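Local coordinates for potential RNA-dependent RNA polymerase (PDB 5I62), which synthesises RNA from ribonucleoside triphosphates on an RNA template and probably serves both transcription and genome replication of a small double-stranded RNA virus, at residues 125-136 with 211-220; 141-149 with 171-181. All coordinates share one frame; numbering follows the deposited sequence.

Contact 1. Residues 125-136 with 211-220; sequences RLRSEVNTVAVM and NIRELQVYQP
Thr132 drops its side chain between Ile212, Leu215, Gln216 and Gln219, a knob-into-hole fit where helix 129-135 crosses residues 211-220 of helix 208-228 at 83° within the polymerase fold. With CG2 anti to the backbone N, the methyl lies 3.6 Å from Leu215 CB, while OG1 turns back to bond Ser128 O in its own helix's first turn. On one flank Val133 CG2 meets Ile212 CD1, and Met136, bent at chi3 (71°), lays its sulfur and CE methyl over Ile212 and Leu215. Helix 150-157 backs this apolar patch through Val154 and Thr157. On the other flank Gln216 grips the loop leading into the helix twice: its backbone O accepts from Arg127 N, and its NE2 gives a short 2.6 Å bond to Arg127 O, which lies close to the amide plane. Arg213 NH1 holds the far end of that amide, bonding Gln216 OE1 almost straight (174°). Glu129 OE2 is only a long, charge-only partner of Arg213 NE, well out of the guanidinium plane; Glu129 OE1 is bonded to Cys160 N. Beyond Arg213, Leu126 CD1 packs on Val217 CG2, beside Trp293. Gln219 NE2 donates to Thr132 O at 3.2 Å, from the face opposite Val135 N.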
loop_
_atom_site.group_PDB
_atom_site.type_symbol
_atom_site.label_atom_id
_atom_site.label_comp_id
_atom_site.label_asym_id
_atom_site.label_seq_id
_atom_site.Cartn_x
_atom_site.Cartn_y
_atom_site.Cartn_z
ATOM N N ARG A 125 22.525 7.561 -6.983
ATOM C CA ARG A 125 22.571 8.838 -7.662
ATOM C C ARG A 125 21.203 9.093 -8.266
ATOM O O ARG A 125 20.470 8.152 -8.601
ATOM C CB ARG A 125 23.640 8.855 -8.736
ATOM C CG ARG A 125 24.752 7.869 -8.469
ATOM C CD ARG A 125 25.999 8.282 -9.162
ATOM N NE ARG A 125 27.092 7.361 -8.849
ATOM C CZ ARG A 125 28.261 7.742 -8.319
ATOM N NH1 ARG A 125 28.530 9.029 -8.037
ATOM N NH2 ARG A 125 29.194 6.830 -8.055
ATOM N N LEU A 126 20.856 10.369 -8.376
ATOM C CA LEU A 126 19.580 10.737 -8.964
ATOM C C LEU A 126 19.539 10.303 -10.418
ATOM O O LEU A 126 20.489 10.527 -11.170
ATOM C CB LEU A 126 19.362 12.243 -8.872
ATOM C CG LEU A 126 18.613 12.758 -7.645
ATOM C CD1 LEU A 126 19.506 12.641 -6.414
ATOM C CD2 LEU A 126 18.183 14.207 -7.886
ATOM N N ARG A 127 18.448 9.666 -10.807
ATOM C CA ARG A 127 18.202 9.487 -12.223
ATOM C C ARG A 127 17.727 10.810 -12.825
ATOM O O ARG A 127 17.238 11.694 -12.121
ATOM C CB ARG A 127 17.170 8.394 -12.444
ATOM C CG ARG A 127 17.693 7.038 -12.061
ATOM C CD ARG A 127 16.989 5.951 -12.810
ATOM N NE ARG A 127 17.603 5.704 -14.110
ATOM C CZ ARG A 127 17.192 4.763 -14.950
ATOM N NH1 ARG A 127 16.167 3.984 -14.608
ATOM N NH2 ARG A 127 17.803 4.604 -16.119
ATOM N N SER A 128 17.889 10.954 -14.142
ATOM C CA SER A 128 17.435 12.182 -14.781
ATOM C C SER A 128 15.915 12.186 -14.878
ATOM O O SER A 128 15.262 11.139 -14.829
ATOM C CB SER A 128 18.028 12.333 -16.182
ATOM O OG SER A 128 17.456 11.368 -17.032
ATOM N N GLU A 129 15.347 13.386 -15.030
ATOM C CA GLU A 129 13.899 13.481 -15.170
ATOM C C GLU A 129 13.406 12.669 -16.363
ATOM O O GLU A 129 12.381 11.984 -16.272
ATOM C CB GLU A 129 13.465 14.949 -15.261
ATOM C CG GLU A 129 13.670 15.664 -13.933
ATOM C CD GLU A 129 13.171 17.095 -13.884
ATOM O OE1 GLU A 129 12.698 17.638 -14.909
ATOM O OE2 GLU A 129 13.259 17.678 -12.780
ATOM N N VAL A 130 14.139 12.699 -17.476
ATOM C CA VAL A 130 13.700 11.979 -18.670
ATOM C C VAL A 130 13.716 10.478 -18.425
ATOM O O VAL A 130 12.759 9.766 -18.755
ATOM C CB VAL A 130 14.572 12.343 -19.888
ATOM C CG1 VAL A 130 14.208 11.455 -21.071
ATOM C CG2 VAL A 130 14.389 13.800 -20.267
ATOM N N ASN A 131 14.818 9.970 -17.868
ATOM C CA ASN A 131 14.909 8.536 -17.607
ATOM C C ASN A 131 13.860 8.104 -16.592
ATOM O O ASN A 131 13.229 7.048 -16.746
ATOM C CB ASN A 131 16.322 8.177 -17.150
ATOM C CG ASN A 131 17.351 8.373 -18.255
ATOM O OD1 ASN A 131 17.029 8.237 -19.437
ATOM N ND2 ASN A 131 18.587 8.713 -17.879
ATOM N N THR A 132 13.628 8.939 -15.574
ATOM C CA THR A 132 12.614 8.639 -14.567
ATOM C C THR A 132 11.223 8.562 -15.185
ATOM O O THR A 132 10.468 7.616 -14.928
ATOM C CB THR A 132 12.650 9.705 -13.464
ATOM O OG1 THR A 132 13.952 9.742 -12.879
ATOM C CG2 THR A 132 11.618 9.408 -12.399
ATOM N N VAL A 133 10.856 9.568 -15.981
ATOM C CA VAL A 133 9.558 9.556 -16.652
ATOM C C VAL A 133 9.418 8.315 -17.528
ATOM O O VAL A 133 8.337 7.723 -17.611
ATOM C CB VAL A 133 9.361 10.846 -17.477
ATOM C CG1 VAL A 133 8.117 10.735 -18.369
ATOM C CG2 VAL A 133 9.257 12.057 -16.567
ATOM N N ALA A 134 10.505 7.907 -18.192
ATOM C CA ALA A 134 10.449 6.772 -19.112
ATOM C C ALA A 134 9.975 5.505 -18.414
ATOM O O ALA A 134 9.286 4.672 -19.017
ATOM C CB ALA A 134 11.814 6.545 -19.755
ATOM N N VAL A 135 10.313 5.338 -17.139
ATOM C CA VAL A 135 9.946 4.084 -16.493
ATOM C C VAL A 135 8.706 4.221 -15.606
ATOM O O VAL A 135 8.163 3.206 -15.164
ATOM C CB VAL A 135 11.148 3.526 -15.717
ATOM C CG1 VAL A 135 12.410 3.604 -16.565
ATOM C CG2 VAL A 135 11.343 4.273 -14.514
ATOM N N MET A 136 8.225 5.448 -15.367
ATOM C CA MET A 136 7.014 5.670 -14.583
ATOM C C MET A 136 5.776 5.130 -15.289
ATOM O O MET A 136 5.729 5.008 -16.518
ATOM C CB MET A 136 6.788 7.163 -14.309
ATOM C CG MET A 136 7.768 7.798 -13.365
ATOM S SD MET A 136 7.479 9.576 -13.295
ATOM C CE MET A 136 5.947 9.722 -12.406
ATOM N N ASN A 211 5.999 14.125 -8.348
ATOM C CA ASN A 211 6.286 12.693 -8.401
ATOM C C ASN A 211 7.531 12.396 -9.242
ATOM O O ASN A 211 8.341 11.538 -8.876
ATOM C CB ASN A 211 5.079 11.926 -8.941
ATOM C CG ASN A 211 4.059 11.592 -7.866
ATOM O OD1 ASN A 211 4.369 11.562 -6.664
ATOM N ND2 ASN A 211 2.846 11.335 -8.289
ATOM N N ILE A 212 7.705 13.089 -10.373
ATOM C CA ILE A 212 8.937 12.935 -11.155
ATOM C C ILE A 212 10.167 13.262 -10.307
ATOM O O ILE A 212 11.140 12.501 -10.266
ATOM C CB ILE A 212 8.892 13.819 -12.417
ATOM C CG1 ILE A 212 7.781 13.369 -13.361
ATOM C CG2 ILE A 212 10.259 13.802 -13.124
ATOM C CD1 ILE A 212 7.516 14.373 -14.518
ATOM N N ARG A 213 10.161 14.420 -9.643
ATOM C CA ARG A 213 11.336 14.807 -8.873
ATOM C C ARG A 213 11.593 13.823 -7.733
ATOM O O ARG A 213 12.743 13.440 -7.482
ATOM C CB ARG A 213 11.169 16.227 -8.345
ATOM C CG ARG A 213 11.407 17.294 -9.426
ATOM C CD ARG A 213 12.859 17.272 -9.778
ATOM N NE ARG A 213 13.615 18.164 -8.930
ATOM C CZ ARG A 213 14.867 17.981 -8.531
ATOM N NH1 ARG A 213 15.549 16.899 -8.867
ATOM N NH2 ARG A 213 15.425 18.901 -7.766
ATOM N N GLU A 214 10.539 13.417 -7.024
ATOM C CA GLU A 214 10.697 12.423 -5.960
ATOM C C GLU A 214 11.300 11.130 -6.501
ATOM O O GLU A 214 12.260 10.590 -5.938
ATOM C CB GLU A 214 9.350 12.132 -5.308
ATOM C CG GLU A 214 8.751 13.264 -4.516
ATOM C CD GLU A 214 7.348 12.901 -4.057
ATOM O OE1 GLU A 214 6.607 12.259 -4.846
ATOM O OE2 GLU A 214 6.988 13.256 -2.927
ATOM N N LEU A 215 10.766 10.638 -7.621
ATOM C CA LEU A 215 11.172 9.332 -8.121
ATOM C C LEU A 215 12.576 9.330 -8.704
ATOM O O LEU A 215 13.142 8.253 -8.902
ATOM C CB LEU A 215 10.169 8.827 -9.156
ATOM C CG LEU A 215 8.799 8.415 -8.610
ATOM C CD1 LEU A 215 7.862 8.058 -9.756
ATOM C CD2 LEU A 215 8.920 7.244 -7.664
ATOM N N GLN A 216 13.154 10.503 -8.988
ATOM C CA GLN A 216 14.565 10.534 -9.359
ATOM C C GLN A 216 15.438 9.881 -8.285
ATOM O O GLN A 216 16.541 9.413 -8.586
ATOM C CB GLN A 216 15.029 11.967 -9.596
ATOM C CG GLN A 216 14.502 12.613 -10.872
ATOM C CD GLN A 216 15.076 13.996 -11.037
ATOM O OE1 GLN A 216 14.507 14.974 -10.549
ATOM N NE2 GLN A 216 16.243 14.082 -11.670
ATOM N N VAL A 217 14.981 9.885 -7.031
ATOM C CA VAL A 217 15.677 9.203 -5.943
ATOM C C VAL A 217 15.014 7.862 -5.650
ATOM O O VAL A 217 15.686 6.831 -5.555
ATOM C CB VAL A 217 15.723 10.066 -4.672
ATOM C CG1 VAL A 217 16.043 9.183 -3.455
ATOM C CG2 VAL A 217 16.768 11.151 -4.810
ATOM N N TYR A 218 13.693 7.853 -5.498
ATOM C CA TYR A 218 13.058 6.647 -4.978
ATOM C C TYR A 218 13.092 5.501 -5.983
ATOM O O TYR A 218 13.161 4.327 -5.588
ATOM C CB TYR A 218 11.636 6.948 -4.530
ATOM C CG TYR A 218 11.610 7.856 -3.333
ATOM C CD1 TYR A 218 12.143 7.435 -2.118
ATOM C CD2 TYR A 218 11.066 9.131 -3.405
ATOM C CE1 TYR A 218 12.141 8.259 -1.004
ATOM C CE2 TYR A 218 11.047 9.965 -2.288
ATOM C CZ TYR A 218 11.582 9.518 -1.089
ATOM O OH TYR A 218 11.569 10.328 0.029
ATOM N N GLN A 219 13.046 5.812 -7.292
ATOM C CA GLN A 219 13.132 4.756 -8.301
ATOM C C GLN A 219 14.446 3.986 -8.205
ATOM O O GLN A 219 14.410 2.755 -8.033
ATOM C CB GLN A 219 12.929 5.351 -9.703
ATOM C CG GLN A 219 11.754 4.901 -10.465
ATOM C CD GLN A 219 11.626 5.706 -11.761
ATOM O OE1 GLN A 219 12.628 6.041 -12.405
ATOM N NE2 GLN A 219 10.400 6.020 -12.134
ATOM N N PRO A 220 15.617 4.622 -8.321
ATOM C CA PRO A 220 16.861 3.851 -8.153
ATOM C C PRO A 220 17.007 3.232 -6.769
ATOM O O PRO A 220 17.598 2.155 -6.646
ATOM C CB PRO A 220 17.964 4.886 -8.436
ATOM C CG PRO A 220 17.330 6.193 -8.243
ATOM C CD PRO A 220 15.897 6.025 -8.660
#

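Contact 2. Residues 141-149 with 171-181; sequences NSGSPYFSK and MRQNGREWSGA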
loop_
_atom_site.group_PDB
_atom_site.type_symbol
_atom_site.label_atom_id
_atom_site.label_comp_id
_atom_site.label_asym_id
_atom_site.label_seq_id
_atom_site.Cartn_x
_atom_site.Cartn_y
_atom_site.Cartn_z
ATOM N N ASN A 141 -3.176 9.486 -13.409
ATOM C CA ASN A 141 -3.568 10.881 -13.455
ATOM C C ASN A 141 -2.372 11.772 -13.134
ATOM O O ASN A 141 -1.604 11.501 -12.207
ATOM C CB ASN A 141 -4.711 11.119 -12.476
ATOM C CG ASN A 141 -5.301 12.492 -12.601
ATOM O OD1 ASN A 141 -4.708 13.468 -12.159
ATOM N ND2 ASN A 141 -6.487 12.579 -13.198
ATOM N N SER A 142 -2.196 12.825 -13.927
ATOM C CA SER A 142 -1.061 13.725 -13.770
ATOM C C SER A 142 -1.220 14.686 -12.603
ATOM O O SER A 142 -0.310 15.484 -12.350
ATOM C CB SER A 142 -0.843 14.529 -15.065
ATOM O OG SER A 142 -1.936 15.416 -15.284
ATOM N N GLY A 143 -2.349 14.644 -11.906
ATOM C CA GLY A 143 -2.618 15.582 -10.848
ATOM C C GLY A 143 -2.523 17.032 -11.312
ATOM O O GLY A 143 -2.750 17.384 -12.483
ATOM N N SER A 144 -2.170 17.873 -10.362
ATOM C CA SER A 144 -1.943 19.292 -10.565
ATOM C C SER A 144 -0.793 19.524 -11.566
ATOM O O SER A 144 0.226 18.841 -11.479
ATOM C CB SER A 144 -1.644 19.895 -9.181
ATOM O OG SER A 144 -1.099 21.172 -9.238
ATOM N N PRO A 145 -0.950 20.460 -12.532
ATOM C CA PRO A 145 -2.111 21.293 -12.860
ATOM C C PRO A 145 -3.059 20.759 -13.947
ATOM O O PRO A 145 -4.193 21.235 -14.049
ATOM C CB PRO A 145 -1.465 22.582 -13.368
ATOM C CG PRO A 145 -0.312 22.069 -14.159
ATOM C CD PRO A 145 0.229 20.871 -13.321
ATOM N N TYR A 146 -2.611 19.816 -14.766
ATOM C CA TYR A 146 -3.402 19.428 -15.929
ATOM C C TYR A 146 -4.483 18.404 -15.621
ATOM O O TYR A 146 -5.474 18.354 -16.349
ATOM C CB TYR A 146 -2.511 18.876 -17.040
ATOM C CG TYR A 146 -1.556 19.920 -17.580
ATOM C CD1 TYR A 146 -2.032 21.024 -18.295
ATOM C CD2 TYR A 146 -0.190 19.804 -17.371
ATOM C CE1 TYR A 146 -1.156 21.993 -18.787
ATOM C CE2 TYR A 146 0.690 20.764 -17.844
ATOM C CZ TYR A 146 0.197 21.855 -18.556
ATOM O OH TYR A 146 1.075 22.795 -19.029
ATOM N N PHE A 147 -4.322 17.587 -14.583
ATOM C CA PHE A 147 -5.324 16.574 -14.233
ATOM C C PHE A 147 -5.731 15.736 -15.453
ATOM O O PHE A 147 -6.914 15.528 -15.737
ATOM C CB PHE A 147 -6.546 17.218 -13.583
ATOM C CG PHE A 147 -7.283 16.299 -12.639
ATOM C CD1 PHE A 147 -6.792 16.048 -11.361
ATOM C CD2 PHE A 147 -8.466 15.687 -13.032
ATOM C CE1 PHE A 147 -7.478 15.191 -10.491
ATOM C CE2 PHE A 147 -9.148 14.842 -12.177
ATOM C CZ PHE A 147 -8.657 14.599 -10.907
ATOM N N SER A 148 -4.729 15.267 -16.187
ATOM C CA SER A 148 -4.915 14.404 -17.343
ATOM C C SER A 148 -4.122 13.128 -17.129
ATOM O O SER A 148 -3.536 12.902 -16.065
ATOM C CB SER A 148 -4.467 15.085 -18.643
ATOM O OG SER A 148 -4.896 16.427 -18.673
ATOM N N LYS A 149 -4.097 12.286 -18.156
ATOM C CA LYS A 149 -3.167 11.168 -18.155
ATOM C C LYS A 149 -1.751 11.696 -18.336
ATOM O O LYS A 149 -1.508 12.566 -19.178
ATOM C CB LYS A 149 -3.520 10.172 -19.257
ATOM C CG LYS A 149 -4.620 9.178 -18.855
ATOM C CD LYS A 149 -5.419 8.674 -20.038
ATOM C CE LYS A 149 -4.574 8.606 -21.291
ATOM N NZ LYS A 149 -3.303 7.810 -21.161
ATOM N N MET A 171 6.025 25.040 -8.636
ATOM C CA MET A 171 6.340 24.070 -9.688
ATOM C C MET A 171 6.649 24.826 -10.974
ATOM O O MET A 171 5.739 25.368 -11.613
ATOM C CB MET A 171 5.196 23.088 -9.898
ATOM C CG MET A 171 4.713 22.436 -8.604
ATOM S SD MET A 171 3.718 20.975 -8.892
ATOM C CE MET A 171 2.443 21.615 -10.013
ATOM N N ARG A 172 7.924 24.867 -11.351
ATOM C CA ARG A 172 8.323 25.381 -12.659
ATOM C C ARG A 172 8.339 24.218 -13.643
ATOM O O ARG A 172 9.088 23.259 -13.454
ATOM C CB ARG A 172 9.699 26.049 -12.611
ATOM C CG ARG A 172 9.728 27.429 -12.004
ATOM C CD ARG A 172 9.192 28.506 -12.963
ATOM N NE ARG A 172 9.896 28.583 -14.245
ATOM C CZ ARG A 172 9.540 29.392 -15.245
ATOM N NH1 ARG A 172 8.487 30.200 -15.111
ATOM N NH2 ARG A 172 10.236 29.400 -16.378
ATOM N N GLN A 173 7.518 24.294 -14.684
ATOM C CA GLN A 173 7.358 23.195 -15.631
ATOM C C GLN A 173 7.523 23.750 -17.034
ATOM O O GLN A 173 6.651 24.489 -17.500
ATOM C CB GLN A 173 5.991 22.523 -15.492
ATOM C CG GLN A 173 5.688 22.014 -14.102
ATOM C CD GLN A 173 4.318 21.372 -13.993
ATOM O OE1 GLN A 173 3.949 20.898 -12.922
ATOM N NE2 GLN A 173 3.555 21.340 -15.116
ATOM N N ASN A 174 8.637 23.404 -17.688
ATOM C CA ASN A 174 8.927 23.804 -19.066
ATOM C C ASN A 174 8.413 25.205 -19.393
ATOM O O ASN A 174 7.554 25.361 -20.261
ATOM C CB ASN A 174 8.334 22.787 -20.049
ATOM C CG ASN A 174 8.869 22.959 -21.457
ATOM O OD1 ASN A 174 9.878 23.627 -21.657
ATOM N ND2 ASN A 174 8.196 22.356 -22.437
ATOM N N GLY A 175 8.891 26.228 -18.674
ATOM C CA GLY A 175 8.533 27.606 -18.989
ATOM C C GLY A 175 7.325 28.164 -18.264
ATOM O O GLY A 175 7.097 29.373 -18.330
ATOM N N ARG A 176 6.544 27.332 -17.580
ATOM C CA ARG A 176 5.400 27.767 -16.796
ATOM C C ARG A 176 5.748 27.729 -15.308
ATOM O O ARG A 176 6.533 26.894 -14.872
ATOM C CB ARG A 176 4.189 26.862 -17.034
ATOM C CG ARG A 176 3.605 26.903 -18.432
ATOM C CD ARG A 176 4.318 25.932 -19.370
ATOM N NE ARG A 176 3.423 25.432 -20.418
ATOM C CZ ARG A 176 3.801 24.590 -21.373
ATOM N NH1 ARG A 176 5.060 24.165 -21.414
ATOM N NH2 ARG A 176 2.925 24.172 -22.284
ATOM N N GLU A 177 5.149 28.624 -14.530
ATOM C CA GLU A 177 5.168 28.507 -13.074
ATOM C C GLU A 177 3.750 28.249 -12.590
ATOM O O GLU A 177 2.860 29.084 -12.786
ATOM C CB GLU A 177 5.737 29.736 -12.371
ATOM C CG GLU A 177 5.514 29.597 -10.854
ATOM C CD GLU A 177 6.310 30.564 -9.998
ATOM O OE1 GLU A 177 7.284 31.185 -10.490
ATOM O OE2 GLU A 177 5.946 30.696 -8.811
ATOM N N TRP A 178 3.539 27.086 -11.988
ATOM C CA TRP A 178 2.275 26.732 -11.355
ATOM C C TRP A 178 2.448 26.703 -9.841
ATOM O O TRP A 178 3.561 26.672 -9.314
ATOM C CB TRP A 178 1.774 25.361 -11.827
ATOM C CG TRP A 178 1.593 25.180 -13.309
ATOM C CD1 TRP A 178 2.499 24.660 -14.197
ATOM C CD2 TRP A 178 0.418 25.481 -14.070
ATOM N NE1 TRP A 178 1.957 24.629 -15.469
ATOM C CE2 TRP A 178 0.683 25.127 -15.415
ATOM C CE3 TRP A 178 -0.832 26.017 -13.748
ATOM C CZ2 TRP A 178 -0.264 25.276 -16.427
ATOM C CZ3 TRP A 178 -1.770 26.179 -14.764
ATOM C CH2 TRP A 178 -1.476 25.809 -16.086
ATOM N N SER A 179 1.328 26.705 -9.134
ATOM C CA SER A 179 1.331 26.433 -7.707
ATOM C C SER A 179 0.820 25.007 -7.523
ATOM O O SER A 179 -0.223 24.649 -8.079
ATOM C CB SER A 179 0.473 27.448 -6.947
ATOM O OG SER A 179 0.871 27.538 -5.580
ATOM N N GLY A 180 1.559 24.190 -6.768
ATOM C CA GLY A 180 1.241 22.769 -6.680
ATOM C C GLY A 180 0.301 22.452 -5.522
ATOM O O GLY A 180 0.373 23.049 -4.448
ATOM N N ALA A 181 -0.588 21.487 -5.754
ATOM C CA ALA A 181 -1.427 20.955 -4.694
ATOM C C ALA A 181 -1.752 19.497 -4.991
ATOM O O ALA A 181 -2.085 19.146 -6.127
ATOM C CB ALA A 181 -2.719 21.770 -4.537
HETATM O O HOH W 1 2.727 18.611 -12.435
HETATM O O HOH W 2 -2.052 16.983 -7.679
HETATM O O HOH W 3 3.192 23.136 -17.575
#
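Pro145 presses its CB-CG edge onto one face of the Trp178 indole, its CG 3.4 Å from the centroid of the five-membered ring and nearly on the ring normal, a CH-pi contact. The tryptophan belongs to the beta hairpin 168-173/176-189, whose type I' turn runs from Gln173 to Arg176, and the proline, after a cis peptide bond, belongs to the loop between helices 129-135 and 150-157. Trp178 CG sits beside the backbone N, and chi2 of 94° turns the indole's face to that loop. Tyr146 completes the cluster: the edge of Trp178 points at its face in a T-shaped pair, planes 73° apart. The tyrosine hydroxyl reaches past the indole to lie over one face of the Arg176 guanidinium, 3.8 Å from Arg176 NE. On the neighbouring strand, Met171 CE touches Pro145 CD and Ser144 OG.

Polar links between loop and hairpin run through water. One water, in the indole plane, accepts from Trp178 NE1 (2.9 Å) and Gln173 NE2 and lies 2.6 Å from Tyr146 OH. Another donates to both Ser144 O and Gln173 OE1; a third accepts from Ser144 N and donates to Ala181 O. Further out, Lys156 of helix 150-157 makes a cation-pi contact with Tyr146, and Ser144 OG is bonded to Tyr11 O. The loop is braced internally by Ser142 OG accepting from Ser148 N, and by an Asx turn, Asn141 OD1 accepting from Gly143 N at 2.6 Å.

Contact 2 is nested in the chain loop that contact 1 closes; their centres are about 17 Å apart and their nearest atoms about 6 Å, so they do not touch. Helix 150-157 borders both: it backs the apolar side of the helix crossing and also lies against the loop 141-149. Helix 208-228 is shared as well, supplying one partner of contact 1 and, through Phe208, Ala209 and Val210, meeting residues of contact 2. Contact 1 is partly buried, joins two helices and relies on direct hydrogen bonds, two from glutamine side chains and one between backbones, beside aliphatic packing. Contact 2 is the more buried, yet smaller, joining an irregular loop to a hairpin by ring packing, with bridging waters in place of direct polar bonds.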